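Local structure of CD38 molecule (Bos taurus, 3P5S) at residues C112-F117 and R133-E138; S119-L124 and R197-G202; R187-A192 and R216-N221. The protein belongs to the ADP-ribosyl cyclase family of ectoenzymes and carries a pocket that binds AVU in this crystal structure. One frame throughout, in Å; residues are numbered along the deposited sequence.

Contact 1: C112-F117 and R133-E138; sequences CGQQVF and RLMTLE. With AVU ([(2R,3S,4R,5R)-5-(6-amino-9H-purin-9-yl)-3,4-dihydroxytetrahydrofuran-2-yl]methyl [(2R,3R,4R)-4-fluoro-3-hydroxytetrahydrofuran-2-yl]methyl dihydrogen diphosphate), chain E.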
loop_
_atom_site.group_PDB
_atom_site.type_symbol
_atom_site.label_atom_id
_atom_site.label_comp_id
_atom_site.label_asym_id
_atom_site.label_seq_id
_atom_site.Cartn_x
_atom_site.Cartn_y
_atom_site.Cartn_z
ATOM N N CYS A 112 -4.581 -16.178 3.061
ATOM C CA CYS A 112 -5.990 -15.945 3.335
ATOM C C CYS A 112 -6.230 -15.608 4.805
ATOM O O CYS A 112 -5.669 -16.233 5.716
ATOM C CB CYS A 112 -6.823 -17.148 2.898
ATOM S SG CYS A 112 -6.617 -17.523 1.131
ATOM N N GLY A 113 -7.033 -14.584 5.036
ATOM C CA GLY A 113 -7.387 -14.217 6.390
ATOM C C GLY A 113 -6.360 -13.403 7.146
ATOM O O GLY A 113 -6.566 -13.136 8.322
ATOM N N GLN A 114 -5.261 -13.007 6.505
ATOM C CA GLN A 114 -4.229 -12.235 7.207
ATOM C C GLN A 114 -4.048 -10.814 6.684
ATOM O O GLN A 114 -3.177 -10.088 7.150
ATOM C CB GLN A 114 -2.854 -12.905 7.086
ATOM C CG GLN A 114 -2.685 -14.238 7.780
ATOM C CD GLN A 114 -1.207 -14.568 7.960
ATOM O OE1 GLN A 114 -0.374 -13.669 8.164
ATOM N NE2 GLN A 114 -0.868 -15.844 7.861
ATOM N N GLN A 115 -4.832 -10.440 5.694
ATOM C CA GLN A 115 -4.577 -9.222 4.949
ATOM C C GLN A 115 -5.210 -8.005 5.612
ATOM O O GLN A 115 -6.384 -8.039 6.056
ATOM C CB GLN A 115 -5.077 -9.356 3.508
ATOM C CG GLN A 115 -4.547 -8.271 2.590
ATOM C CD GLN A 115 -4.711 -8.609 1.118
ATOM O OE1 GLN A 115 -4.859 -9.768 0.748
ATOM N NE2 GLN A 115 -4.685 -7.593 0.279
ATOM N N VAL A 116 -4.434 -6.929 5.670
ATOM C CA VAL A 116 -4.895 -5.688 6.294
ATOM C C VAL A 116 -4.680 -4.468 5.403
ATOM O O VAL A 116 -3.568 -4.199 4.950
ATOM C CB VAL A 116 -4.196 -5.457 7.666
ATOM C CG1 VAL A 116 -4.628 -4.107 8.274
ATOM C CG2 VAL A 116 -4.512 -6.610 8.610
ATOM N N PHE A 117 -5.758 -3.737 5.142
ATOM C CA PHE A 117 -5.689 -2.461 4.430
ATOM C C PHE A 117 -5.758 -1.317 5.425
ATOM O O PHE A 117 -6.164 -1.515 6.570
ATOM C CB PHE A 117 -6.865 -2.317 3.465
ATOM C CG PHE A 117 -6.895 -3.355 2.375
ATOM C CD1 PHE A 117 -6.359 -3.077 1.131
ATOM C CD2 PHE A 117 -7.470 -4.593 2.590
ATOM C CE1 PHE A 117 -6.377 -4.009 0.122
ATOM C CE2 PHE A 117 -7.488 -5.555 1.577
ATOM C CZ PHE A 117 -6.950 -5.250 0.334
ATOM N N ARG A 133 -0.124 -10.508 14.109
ATOM C CA ARG A 133 0.509 -11.363 13.108
ATOM C C ARG A 133 -0.259 -11.386 11.794
ATOM O O ARG A 133 -0.480 -12.439 11.172
ATOM C CB ARG A 133 0.709 -12.784 13.656
ATOM C CG ARG A 133 1.767 -12.840 14.749
ATOM C CD ARG A 133 1.484 -13.949 15.757
ATOM N NE ARG A 133 2.489 -14.011 16.823
ATOM C CZ ARG A 133 2.201 -14.114 18.118
ATOM N NH1 ARG A 133 0.935 -14.163 18.514
ATOM N NH2 ARG A 133 3.175 -14.166 19.019
ATOM N N LEU A 134 -0.656 -10.199 11.372
ATOM C CA LEU A 134 -1.330 -10.027 10.102
ATOM C C LEU A 134 -0.352 -9.313 9.168
ATOM O O LEU A 134 0.766 -9.012 9.558
ATOM C CB LEU A 134 -2.602 -9.189 10.316
ATOM C CG LEU A 134 -3.576 -9.830 11.297
ATOM C CD1 LEU A 134 -4.850 -8.976 11.376
ATOM C CD2 LEU A 134 -3.921 -11.246 10.841
ATOM N N MET A 135 -0.768 -9.004 7.945
ATOM C CA MET A 135 0.162 -8.351 7.016
ATOM C C MET A 135 -0.509 -7.190 6.287
ATOM O O MET A 135 -1.618 -7.325 5.775
ATOM C CB MET A 135 0.723 -9.369 6.005
ATOM C CG MET A 135 1.534 -10.510 6.620
ATOM S SD MET A 135 2.080 -11.717 5.374
ATOM C CE MET A 135 3.137 -10.688 4.378
ATOM N N THR A 136 0.171 -6.051 6.260
ATOM C CA THR A 136 -0.260 -4.924 5.460
ATOM C C THR A 136 0.520 -4.992 4.159
ATOM O O THR A 136 1.368 -5.869 3.995
ATOM C CB THR A 136 0.008 -3.572 6.161
ATOM O OG1 THR A 136 1.418 -3.437 6.417
ATOM C CG2 THR A 136 -0.810 -3.458 7.455
ATOM N N LEU A 137 0.226 -4.084 3.237
ATOM C CA LEU A 137 1.001 -4.006 1.995
ATOM C C LEU A 137 2.516 -3.864 2.279
ATOM O O LEU A 137 3.361 -4.388 1.529
ATOM C CB LEU A 137 0.495 -2.852 1.125
ATOM C CG LEU A 137 1.292 -2.726 -0.182
ATOM C CD1 LEU A 137 1.211 -4.059 -0.924
ATOM C CD2 LEU A 137 0.740 -1.589 -1.030
ATOM N N GLU A 138 2.860 -3.173 3.367
ATOM C CA GLU A 138 4.258 -2.958 3.723
ATOM C C GLU A 138 4.930 -4.269 4.165
ATOM O O GLU A 138 6.158 -4.341 4.296
ATOM C CB GLU A 138 4.404 -1.878 4.819
ATOM C CG GLU A 138 4.011 -0.452 4.393
ATOM C CD GLU A 138 2.530 -0.290 3.966
ATOM O OE1 GLU A 138 1.671 -1.090 4.401
ATOM O OE2 GLU A 138 2.225 0.647 3.182
HETATM N N1 AVU E . 5.310 3.527 1.693
HETATM C C2 AVU E . 5.318 4.802 1.260
HETATM N N3 AVU E . 4.202 5.293 0.679
HETATM C C4 AVU E . 3.093 4.547 0.518
HETATM C C5 AVU E . 3.059 3.235 0.956
HETATM C C6 AVU E . 4.211 2.749 1.549
HETATM N N6 AVU E . 4.246 1.393 2.023
HETATM N N7 AVU E . 1.825 2.743 0.664
HETATM C C8 AVU E . 1.117 3.724 0.045
HETATM N N9 AVU E . 1.902 4.832 -0.034
HETATM P PA AVU E . -3.448 7.606 2.434
HETATM P PB AVU E . -4.307 5.405 0.911
HETATM C "C1'" AVU E . 1.613 6.162 -0.576
HETATM O O1A AVU E . -4.488 8.624 2.061
HETATM O O1B AVU E . -4.099 6.348 -0.260
HETATM C C1R AVU E . -2.624 0.662 -0.396
HETATM C "C2'" AVU E . 0.624 6.206 -1.685
HETATM O "O2'" AVU E . 1.143 6.915 -2.776
HETATM O O2A AVU E . -3.024 7.699 3.886
HETATM O O2B AVU E . -5.676 4.770 0.950
HETATM C C2R AVU E . -2.556 -0.084 0.896
HETATM F F2R AVU E . -1.308 0.068 1.341
HETATM C "C3'" AVU E . -0.550 6.846 -1.135
HETATM O "O3'" AVU E . -1.109 7.723 -2.042
HETATM O O3A AVU E . -4.029 6.151 2.271
HETATM C C3R AVU E . -3.402 0.617 1.811
HETATM O O3R AVU E . -4.469 -0.204 2.217
HETATM C "C4'" AVU E . -0.127 7.510 0.184
HETATM O "O4'" AVU E . 1.186 7.116 0.441
HETATM C C4R AVU E . -3.900 1.830 1.098
HETATM O O4R AVU E . -3.649 1.585 -0.288
HETATM C "C5'" AVU E . -1.057 7.221 1.383
HETATM O "O5'" AVU E . -2.289 7.874 1.374
HETATM C C5R AVU E . -3.265 3.088 1.596
HETATM O O5R AVU E . -3.219 4.217 0.781
HETATM O O HOH W 1 -2.068 -2.483 3.483
#
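Two backbone hydrogen bonds join Gln114 and Val116 to Met135. The N-H of Met135 donates to Gln114 O at 2.8 Å, and in return Val116 N reaches Met135 O at 2.8 Å; the first is the straighter, with 163° at the hydrogen against 141°. Together they make a single beta bridge between Gln115 and Met135; the loop touches the strand there at a slant and does not extend the sheet. Farther along, the backbones are joined by a water that donates to Val116 O and accepts from Leu137 N, and the CA-H of Thr136 points at the same Val116 carbonyl (CA to O 3.4 Å).

Packing follows the side of the bridge that carries Val116. Its two methyls split the work: CG1 stands anti to the backbone N (chi1 177°) and meets Thr136 CG2, while CG2 turns to Leu134 and lies 3.6 Å from CB of that residue, the two side chains crossing at about a right angle. Leu134 CB also sits 3.3 Å from Gln114 O, and the CD2 branch spreads over Gln114 CA. Beyond the bridge the loop enters the ligand pocket. Leu137 CB lies 3.4 Å from F2R of AVU, and Glu138, bent at its second torsion, brings its carboxylate to N6 of AVU, although that separation is too short to be trusted in detail.

The loop starts at Arg133 with a Schellman motif that closes helix 122-132, whose Tyr128 and Ala129 touch Leu134 and Thr136. Behind the strand, Gln115 donates its amide to Phe188 O, Phe117 meets the Phe188 ring, and Leu137 packs on helix 176-191. On its other edge the strand pairs with strand 195-201.

Contact 2: S119-L124 and R197-G202; sequences SKTKEL and RVVLNG. With NAG (2-acetamido-2-deoxy-beta-D-glucopyranose), chain C; AVU ([(2R,3S,4R,5R)-5-(6-amino-9H-purin-9-yl)-3,4-dihydroxytetrahydrofuran-2-yl]methyl [(2R,3R,4R)-4-fluoro-3-hydroxytetrahydrofuran-2-yl]methyl dihydrogen diphosphate), chain E.
Thr121 donates its hydroxyl to Val199 O from above the carbonyl plane, 59° out of it, with OG1 at 2.8 Å. The hydroxyl comes there because OG1 occupies the crowded position between the backbone N and the carbonyl carbon (chi1 59°), which also lays CG2 on the backbone of Leu200 and Asn201, 3.4 Å from Asn201 N. Val199 O receives a second, weak bond from Ser119 N. One step on, the backbones have moved too far apart to pair directly: a water donates to Ser119 O and accepts from Asn201 N. This is where two adjacent parallel strands, 115-119 and 195-201, splay at their C-terminal ends, and the first of them turns into helix 122-132 with Thr121 at the N-cap position. The turn at Lys120, with positive phi, faces the diphosphate of AVU. Ser119 OG donates to O2B at 2.9 Å and Lys120 N to O2A at 3.1 Å, while Lys120 NZ holds O1A and forms a salt bridge with Asp209. The carbonyl of Lys120 accepts from Asn201 ND2 at 3.2 Å; this ND2 lies against C1 of NAG, consistent with Asn201 bearing the glycan, although the modelled separation is doubtful. Asn201 OD1 accepts from Ser203 N. Leu124, from the first turn of the helix, crosses Val199 at about a right angle, CD2 to CG1 3.8 Å, close to Phe274 of helix 271-276.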
loop_
_atom_site.group_PDB
_atom_site.type_symbol
_atom_site.label_atom_id
_atom_site.label_comp_id
_atom_site.label_asym_id
_atom_site.label_seq_id
_atom_site.Cartn_x
_atom_site.Cartn_y
_atom_site.Cartn_z
ATOM N N SER A 119 -6.070 3.392 5.541
ATOM C CA SER A 119 -6.211 4.646 4.841
ATOM C C SER A 119 -6.190 5.710 5.925
ATOM O O SER A 119 -7.057 5.705 6.802
ATOM C CB SER A 119 -7.543 4.684 4.071
ATOM O OG SER A 119 -7.492 5.672 3.063
ATOM N N LYS A 120 -5.184 6.582 5.882
ATOM C CA LYS A 120 -4.986 7.632 6.883
ATOM C C LYS A 120 -4.677 7.096 8.286
ATOM O O LYS A 120 -4.871 7.792 9.274
ATOM C CB LYS A 120 -6.198 8.565 6.945
ATOM C CG LYS A 120 -7.016 8.623 5.676
ATOM C CD LYS A 120 -6.453 9.621 4.695
ATOM C CE LYS A 120 -7.062 9.422 3.318
ATOM N NZ LYS A 120 -6.418 10.286 2.305
ATOM N N THR A 121 -4.190 5.862 8.354
ATOM C CA THR A 121 -3.959 5.163 9.609
ATOM C C THR A 121 -2.735 4.239 9.535
ATOM O O THR A 121 -2.700 3.189 10.176
ATOM C CB THR A 121 -5.141 4.252 9.952
ATOM O OG1 THR A 121 -5.309 3.304 8.895
ATOM C CG2 THR A 121 -6.448 5.069 10.118
ATOM N N LYS A 122 -1.743 4.624 8.744
ATOM C CA LYS A 122 -0.604 3.753 8.432
ATOM C C LYS A 122 0.060 3.149 9.678
ATOM O O LYS A 122 0.206 1.926 9.783
ATOM C CB LYS A 122 0.425 4.523 7.582
ATOM C CG LYS A 122 1.635 3.694 7.084
ATOM C CD LYS A 122 2.443 4.481 6.047
ATOM C CE LYS A 122 3.855 3.910 5.783
ATOM N NZ LYS A 122 3.860 2.509 5.323
ATOM N N GLU A 123 0.444 3.998 10.626
ATOM C CA GLU A 123 1.210 3.526 11.779
ATOM C C GLU A 123 0.337 2.711 12.741
ATOM O O GLU A 123 0.759 1.674 13.252
ATOM C CB GLU A 123 1.904 4.686 12.508
ATOM C CG GLU A 123 3.119 5.257 11.759
ATOM C CD GLU A 123 2.835 6.581 11.042
ATOM O OE1 GLU A 123 1.994 6.606 10.109
ATOM O OE2 GLU A 123 3.464 7.602 11.409
ATOM N N LEU A 124 -0.883 3.167 12.978
ATOM C CA LEU A 124 -1.821 2.353 13.751
ATOM C C LEU A 124 -2.042 0.986 13.104
ATOM O O LEU A 124 -2.018 -0.041 13.782
ATOM C CB LEU A 124 -3.153 3.056 13.918
ATOM C CG LEU A 124 -4.221 2.146 14.541
ATOM C CD1 LEU A 124 -3.759 1.635 15.890
ATOM C CD2 LEU A 124 -5.570 2.866 14.649
ATOM N N ARG A 197 -9.265 -7.167 6.612
ATOM C CA ARG A 197 -9.667 -6.092 7.524
ATOM C C ARG A 197 -9.128 -4.757 7.014
ATOM O O ARG A 197 -8.131 -4.721 6.311
ATOM C CB ARG A 197 -9.157 -6.368 8.919
ATOM C CG ARG A 197 -9.411 -7.783 9.363
ATOM C CD ARG A 197 -8.126 -8.399 9.793
ATOM N NE ARG A 197 -8.257 -9.840 9.838
ATOM C CZ ARG A 197 -8.013 -10.642 8.810
ATOM N NH1 ARG A 197 -7.608 -10.148 7.625
ATOM N NH2 ARG A 197 -8.189 -11.943 8.974
ATOM N N VAL A 198 -9.805 -3.667 7.354
ATOM C CA VAL A 198 -9.303 -2.348 7.031
ATOM C C VAL A 198 -9.392 -1.457 8.257
ATOM O O VAL A 198 -10.387 -1.489 8.996
ATOM C CB VAL A 198 -10.072 -1.702 5.864
ATOM C CG1 VAL A 198 -11.525 -1.460 6.241
ATOM C CG2 VAL A 198 -9.389 -0.379 5.452
ATOM N N VAL A 199 -8.346 -0.666 8.472
ATOM C CA VAL A 199 -8.319 0.262 9.597
ATOM C C VAL A 199 -8.457 1.643 9.027
ATOM O O VAL A 199 -7.649 2.047 8.171
ATOM C CB VAL A 199 -6.990 0.190 10.370
ATOM C CG1 VAL A 199 -6.976 1.195 11.529
ATOM C CG2 VAL A 199 -6.712 -1.259 10.846
ATOM N N LEU A 200 -9.490 2.356 9.477
ATOM C CA LEU A 200 -9.778 3.672 8.964
ATOM C C LEU A 200 -9.792 4.671 10.111
ATOM O O LEU A 200 -9.887 4.309 11.289
ATOM C CB LEU A 200 -11.141 3.698 8.229
ATOM C CG LEU A 200 -11.278 2.775 6.996
ATOM C CD1 LEU A 200 -12.716 2.722 6.466
ATOM C CD2 LEU A 200 -10.329 3.225 5.881
ATOM N N ASN A 201 -9.686 5.944 9.750
ATOM C CA ASN A 201 -9.563 7.029 10.708
ATOM C C ASN A 201 -10.902 7.680 11.045
ATOM O O ASN A 201 -11.436 8.451 10.254
ATOM C CB ASN A 201 -8.594 8.080 10.165
ATOM C CG ASN A 201 -8.141 9.060 11.224
ATOM O OD1 ASN A 201 -8.896 9.407 12.123
ATOM N ND2 ASN A 201 -6.899 9.511 11.119
ATOM N N GLY A 202 -11.436 7.372 12.222
ATOM C CA GLY A 202 -12.692 7.958 12.648
ATOM C C GLY A 202 -12.537 9.374 13.195
ATOM O O GLY A 202 -13.498 9.959 13.701
HETATM C C1 NAG C . -5.982 10.910 12.199
HETATM C C2 NAG C . -4.882 9.971 12.643
HETATM C C3 NAG C . -3.738 10.851 13.162
HETATM C C4 NAG C . -3.387 11.960 12.147
HETATM C C5 NAG C . -4.645 12.556 11.501
HETATM C C6 NAG C . -4.396 13.523 10.347
HETATM C C7 NAG C . -5.380 7.716 13.509
HETATM C C8 NAG C . -6.163 6.948 14.536
HETATM N N2 NAG C . -5.463 9.045 13.600
HETATM O O3 NAG C . -2.606 10.045 13.414
HETATM O O4 NAG C . -2.651 12.998 12.768
HETATM O O5 NAG C . -5.472 11.513 11.050
HETATM O O6 NAG C . -3.899 12.822 9.237
HETATM O O7 NAG C . -4.706 7.123 12.665
HETATM N N1 AVU E . 5.310 3.527 1.693
HETATM C C2 AVU E . 5.318 4.802 1.260
HETATM N N3 AVU E . 4.202 5.293 0.679
HETATM C C4 AVU E . 3.093 4.547 0.518
HETATM C C5 AVU E . 3.059 3.235 0.956
HETATM C C6 AVU E . 4.211 2.749 1.549
HETATM N N6 AVU E . 4.246 1.393 2.023
HETATM N N7 AVU E . 1.825 2.743 0.664
HETATM C C8 AVU E . 1.117 3.724 0.045
HETATM N N9 AVU E . 1.902 4.832 -0.034
HETATM P PA AVU E . -3.448 7.606 2.434
HETATM P PB AVU E . -4.307 5.405 0.911
HETATM C "C1'" AVU E . 1.613 6.162 -0.576
HETATM O O1A AVU E . -4.488 8.624 2.061
HETATM O O1B AVU E . -4.099 6.348 -0.260
HETATM C C1R AVU E . -2.624 0.662 -0.396
HETATM C "C2'" AVU E . 0.624 6.206 -1.685
HETATM O "O2'" AVU E . 1.143 6.915 -2.776
HETATM O O2A AVU E . -3.024 7.699 3.886
HETATM O O2B AVU E . -5.676 4.770 0.950
HETATM C C2R AVU E . -2.556 -0.084 0.896
HETATM F F2R AVU E . -1.308 0.068 1.341
HETATM C "C3'" AVU E . -0.550 6.846 -1.135
HETATM O "O3'" AVU E . -1.109 7.723 -2.042
HETATM O O3A AVU E . -4.029 6.151 2.271
HETATM C C3R AVU E . -3.402 0.617 1.811
HETATM O O3R AVU E . -4.469 -0.204 2.217
HETATM C "C4'" AVU E . -0.127 7.510 0.184
HETATM O "O4'" AVU E . 1.186 7.116 0.441
HETATM C C4R AVU E . -3.900 1.830 1.098
HETATM O O4R AVU E . -3.649 1.585 -0.288
HETATM C "C5'" AVU E . -1.057 7.221 1.383
HETATM O "O5'" AVU E . -2.289 7.874 1.374
HETATM C C5R AVU E . -3.265 3.088 1.596
HETATM O O5R AVU E . -3.219 4.217 0.781
HETATM O O HOH W 2 -9.606 6.747 7.138
#

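Contact 3: R187-A192 and R216-N221; sequences RFAESA and RVEAPN. With AVU ([(2R,3S,4R,5R)-5-(6-amino-9H-purin-9-yl)-3,4-dihydroxytetrahydrofuran-2-yl]methyl [(2R,3R,4R)-4-fluoro-3-hydroxytetrahydrofuran-2-yl]methyl dihydrogen diphosphate), chain E.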
loop_
_atom_site.group_PDB
_atom_site.type_symbol
_atom_site.label_atom_id
_atom_site.label_comp_id
_atom_site.label_asym_id
_atom_site.label_seq_id
_atom_site.Cartn_x
_atom_site.Cartn_y
_atom_site.Cartn_z
ATOM N N ARG A 187 -2.893 -5.006 -7.321
ATOM C CA ARG A 187 -2.582 -6.428 -7.257
ATOM C C ARG A 187 -2.774 -7.004 -5.857
ATOM O O ARG A 187 -3.245 -8.133 -5.721
ATOM C CB ARG A 187 -1.164 -6.717 -7.735
ATOM C CG ARG A 187 -0.864 -6.218 -9.136
ATOM C CD ARG A 187 -1.353 -7.203 -10.236
ATOM N NE ARG A 187 -1.280 -8.609 -9.815
ATOM C CZ ARG A 187 -0.422 -9.508 -10.305
ATOM N NH1 ARG A 187 0.452 -9.162 -11.235
ATOM N NH2 ARG A 187 -0.427 -10.760 -9.860
ATOM N N PHE A 188 -2.396 -6.232 -4.832
ATOM C CA PHE A 188 -2.635 -6.572 -3.445
ATOM C C PHE A 188 -4.131 -6.866 -3.217
ATOM O O PHE A 188 -4.489 -7.837 -2.566
ATOM C CB PHE A 188 -2.189 -5.374 -2.597
ATOM C CG PHE A 188 -2.217 -5.581 -1.092
ATOM C CD1 PHE A 188 -1.466 -6.568 -0.465
ATOM C CD2 PHE A 188 -2.902 -4.677 -0.296
ATOM C CE1 PHE A 188 -1.457 -6.694 0.937
ATOM C CE2 PHE A 188 -2.889 -4.779 1.099
ATOM C CZ PHE A 188 -2.163 -5.792 1.725
ATOM N N ALA A 189 -4.997 -5.999 -3.715
ATOM C CA ALA A 189 -6.435 -6.129 -3.452
ATOM C C ALA A 189 -7.025 -7.258 -4.273
ATOM O O ALA A 189 -7.925 -7.958 -3.816
ATOM C CB ALA A 189 -7.166 -4.790 -3.772
ATOM N N GLU A 190 -6.540 -7.418 -5.503
ATOM C CA GLU A 190 -7.038 -8.491 -6.365
ATOM C C GLU A 190 -6.749 -9.883 -5.819
ATOM O O GLU A 190 -7.482 -10.824 -6.138
ATOM C CB GLU A 190 -6.502 -8.353 -7.802
ATOM C CG GLU A 190 -7.003 -7.100 -8.508
ATOM C CD GLU A 190 -6.341 -6.852 -9.860
ATOM O OE1 GLU A 190 -5.341 -7.531 -10.180
ATOM O OE2 GLU A 190 -6.836 -5.978 -10.602
ATOM N N SER A 191 -5.689 -10.022 -5.007
ATOM C CA SER A 191 -5.265 -11.337 -4.539
ATOM C C SER A 191 -5.848 -11.685 -3.156
ATOM O O SER A 191 -5.745 -12.818 -2.699
ATOM C CB SER A 191 -3.734 -11.419 -4.501
ATOM O OG SER A 191 -3.229 -10.485 -3.575
ATOM N N ALA A 192 -6.448 -10.694 -2.509
ATOM C CA ALA A 192 -7.063 -10.851 -1.188
ATOM C C ALA A 192 -7.997 -12.050 -1.115
ATOM O O ALA A 192 -8.684 -12.384 -2.075
ATOM C CB ALA A 192 -7.853 -9.594 -0.843
ATOM N N ARG A 216 -10.075 4.363 -4.345
ATOM C CA ARG A 216 -10.096 4.371 -5.802
ATOM C C ARG A 216 -9.525 3.085 -6.416
ATOM O O ARG A 216 -9.956 2.625 -7.481
ATOM C CB ARG A 216 -9.302 5.590 -6.282
ATOM C CG ARG A 216 -8.998 5.606 -7.765
ATOM C CD ARG A 216 -8.152 6.831 -8.147
ATOM N NE ARG A 216 -6.734 6.693 -7.794
ATOM C CZ ARG A 216 -6.210 7.202 -6.686
ATOM N NH1 ARG A 216 -6.981 7.874 -5.844
ATOM N NH2 ARG A 216 -4.926 7.055 -6.419
ATOM N N VAL A 217 -8.554 2.497 -5.728
ATOM C CA VAL A 217 -7.824 1.353 -6.264
ATOM C C VAL A 217 -8.110 0.033 -5.533
ATOM O O VAL A 217 -8.362 -0.986 -6.169
ATOM C CB VAL A 217 -6.296 1.629 -6.277
ATOM C CG1 VAL A 217 -5.517 0.414 -6.810
ATOM C CG2 VAL A 217 -6.000 2.851 -7.124
ATOM N N GLU A 218 -8.063 0.034 -4.203
ATOM C CA GLU A 218 -8.185 -1.232 -3.475
ATOM C C GLU A 218 -9.605 -1.762 -3.328
ATOM O O GLU A 218 -9.906 -2.871 -3.776
ATOM C CB GLU A 218 -7.453 -1.161 -2.137
ATOM C CG GLU A 218 -5.989 -0.831 -2.390
ATOM C CD GLU A 218 -5.226 -0.534 -1.142
ATOM O OE1 GLU A 218 -5.789 0.052 -0.178
ATOM O OE2 GLU A 218 -4.050 -0.910 -1.137
ATOM N N ALA A 219 -10.482 -0.982 -2.707
ATOM C CA ALA A 219 -11.833 -1.468 -2.497
ATOM C C ALA A 219 -12.515 -1.906 -3.818
ATOM O O ALA A 219 -13.146 -2.967 -3.856
ATOM C CB ALA A 219 -12.672 -0.430 -1.719
ATOM N N PRO A 220 -12.360 -1.122 -4.911
ATOM C CA PRO A 220 -13.054 -1.475 -6.164
ATOM C C PRO A 220 -12.444 -2.675 -6.878
ATOM O O PRO A 220 -13.037 -3.143 -7.819
ATOM C CB PRO A 220 -12.864 -0.228 -7.041
ATOM C CG PRO A 220 -12.462 0.877 -6.091
ATOM C CD PRO A 220 -11.716 0.205 -4.990
ATOM N N ASN A 221 -11.276 -3.153 -6.463
ATOM C CA ASN A 221 -10.655 -4.267 -7.159
ATOM C C ASN A 221 -10.553 -5.492 -6.259
ATOM O O ASN A 221 -9.909 -6.487 -6.590
ATOM C CB ASN A 221 -9.259 -3.876 -7.675
ATOM C CG ASN A 221 -9.307 -3.034 -8.936
ATOM O OD1 ASN A 221 -9.681 -3.517 -10.007
ATOM N ND2 ASN A 221 -8.892 -1.770 -8.825
HETATM N N1 AVU E . 5.310 3.527 1.693
HETATM C C2 AVU E . 5.318 4.802 1.260
HETATM N N3 AVU E . 4.202 5.293 0.679
HETATM C C4 AVU E . 3.093 4.547 0.518
HETATM C C5 AVU E . 3.059 3.235 0.956
HETATM C C6 AVU E . 4.211 2.749 1.549
HETATM N N6 AVU E . 4.246 1.393 2.023
HETATM N N7 AVU E . 1.825 2.743 0.664
HETATM C C8 AVU E . 1.117 3.724 0.045
HETATM N N9 AVU E . 1.902 4.832 -0.034
HETATM P PA AVU E . -3.448 7.606 2.434
HETATM P PB AVU E . -4.307 5.405 0.911
HETATM C "C1'" AVU E . 1.613 6.162 -0.576
HETATM O O1A AVU E . -4.488 8.624 2.061
HETATM O O1B AVU E . -4.099 6.348 -0.260
HETATM C C1R AVU E . -2.624 0.662 -0.396
HETATM C "C2'" AVU E . 0.624 6.206 -1.685
HETATM O "O2'" AVU E . 1.143 6.915 -2.776
HETATM O O2A AVU E . -3.024 7.699 3.886
HETATM O O2B AVU E . -5.676 4.770 0.950
HETATM C C2R AVU E . -2.556 -0.084 0.896
HETATM F F2R AVU E . -1.308 0.068 1.341
HETATM C "C3'" AVU E . -0.550 6.846 -1.135
HETATM O "O3'" AVU E . -1.109 7.723 -2.042
HETATM O O3A AVU E . -4.029 6.151 2.271
HETATM C C3R AVU E . -3.402 0.617 1.811
HETATM O O3R AVU E . -4.469 -0.204 2.217
HETATM C "C4'" AVU E . -0.127 7.510 0.184
HETATM O "O4'" AVU E . 1.186 7.116 0.441
HETATM C C4R AVU E . -3.900 1.830 1.098
HETATM O O4R AVU E . -3.649 1.585 -0.288
HETATM C "C5'" AVU E . -1.057 7.221 1.383
HETATM O "O5'" AVU E . -2.289 7.874 1.374
HETATM C C5R AVU E . -3.265 3.088 1.596
HETATM O O5R AVU E . -3.219 4.217 0.781
#
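Glu218 sets its CG beside its backbone N, anti to the carbonyl carbon (chi1 -58°), and runs extended from there, which carries the carboxylate past Ala189 to the edge of the Phe188 ring. As modelled, Glu218 OE2 lies near the plane of that ring, 4.0 Å from CD2 of Phe188, with ring and carboxylate planes 42° apart; the carboxylate sits too close to AVU for its exact place to be sure. Closer to the backbone, Ala189 CB presses on Glu218 O at 3.3 Å. This carbonyl also accepts the backbone N-H of Asn221.

Asn221 is held by its own segment: ND2 donates to Val217 O at 2.8 Å, in the carbonyl plane and on a lone pair, a nearly straight bond that fixes the rotation of the amide. Glu190 lies alongside it, pointing the same way, with CG 3.5 Å from Asn221 O and the carboxylate steeply turned against the amide. The CA-H of Glu190 also faces Asn221 O. No hydrogen bond crosses between the segments, so this junction between the last turns of helix 176-191 and the region 216-221 is made by packing and one CA-H...O contact.

Glu218 belongs to the ligand pocket, where its carboxylate is modelled against the fluorinated ring of AVU. Behind the last turns of helix 176-191, Phe117 of strand 115-119 touches both Ala189 and Glu218, and Arg223 binds the carbonyls of Ser191 and Ala192. Val217 packs back on Glu182 and Glu186, tying helix 213-218 to the preceding turns of helix 176-191.

Overall arrangement
All three contacts touch AVU, and all belong to the ADP-ribosyl cyclase fold. Centres of contacts 1 and 2 are about 13 Å apart, as are those of contacts 1 and 3; contacts 2 and 3 have centres about 16 Å apart and do not touch, their nearest atoms being about 7 Å apart. Contacts 1 and 2 share the parallel sheet through neighbouring strands 115-119 and 195-201, and contact 3 meets contact 1 where helix 176-191 packs on the first of these. Along the chain contact 1 closes before contact 3 opens, while contact 2 alternates with both. The pocket thus draws on pieces distant in sequence: the end of strand 115-119, the turn and helix start after it, loop 133-138, and Glu218 of helix 213-218.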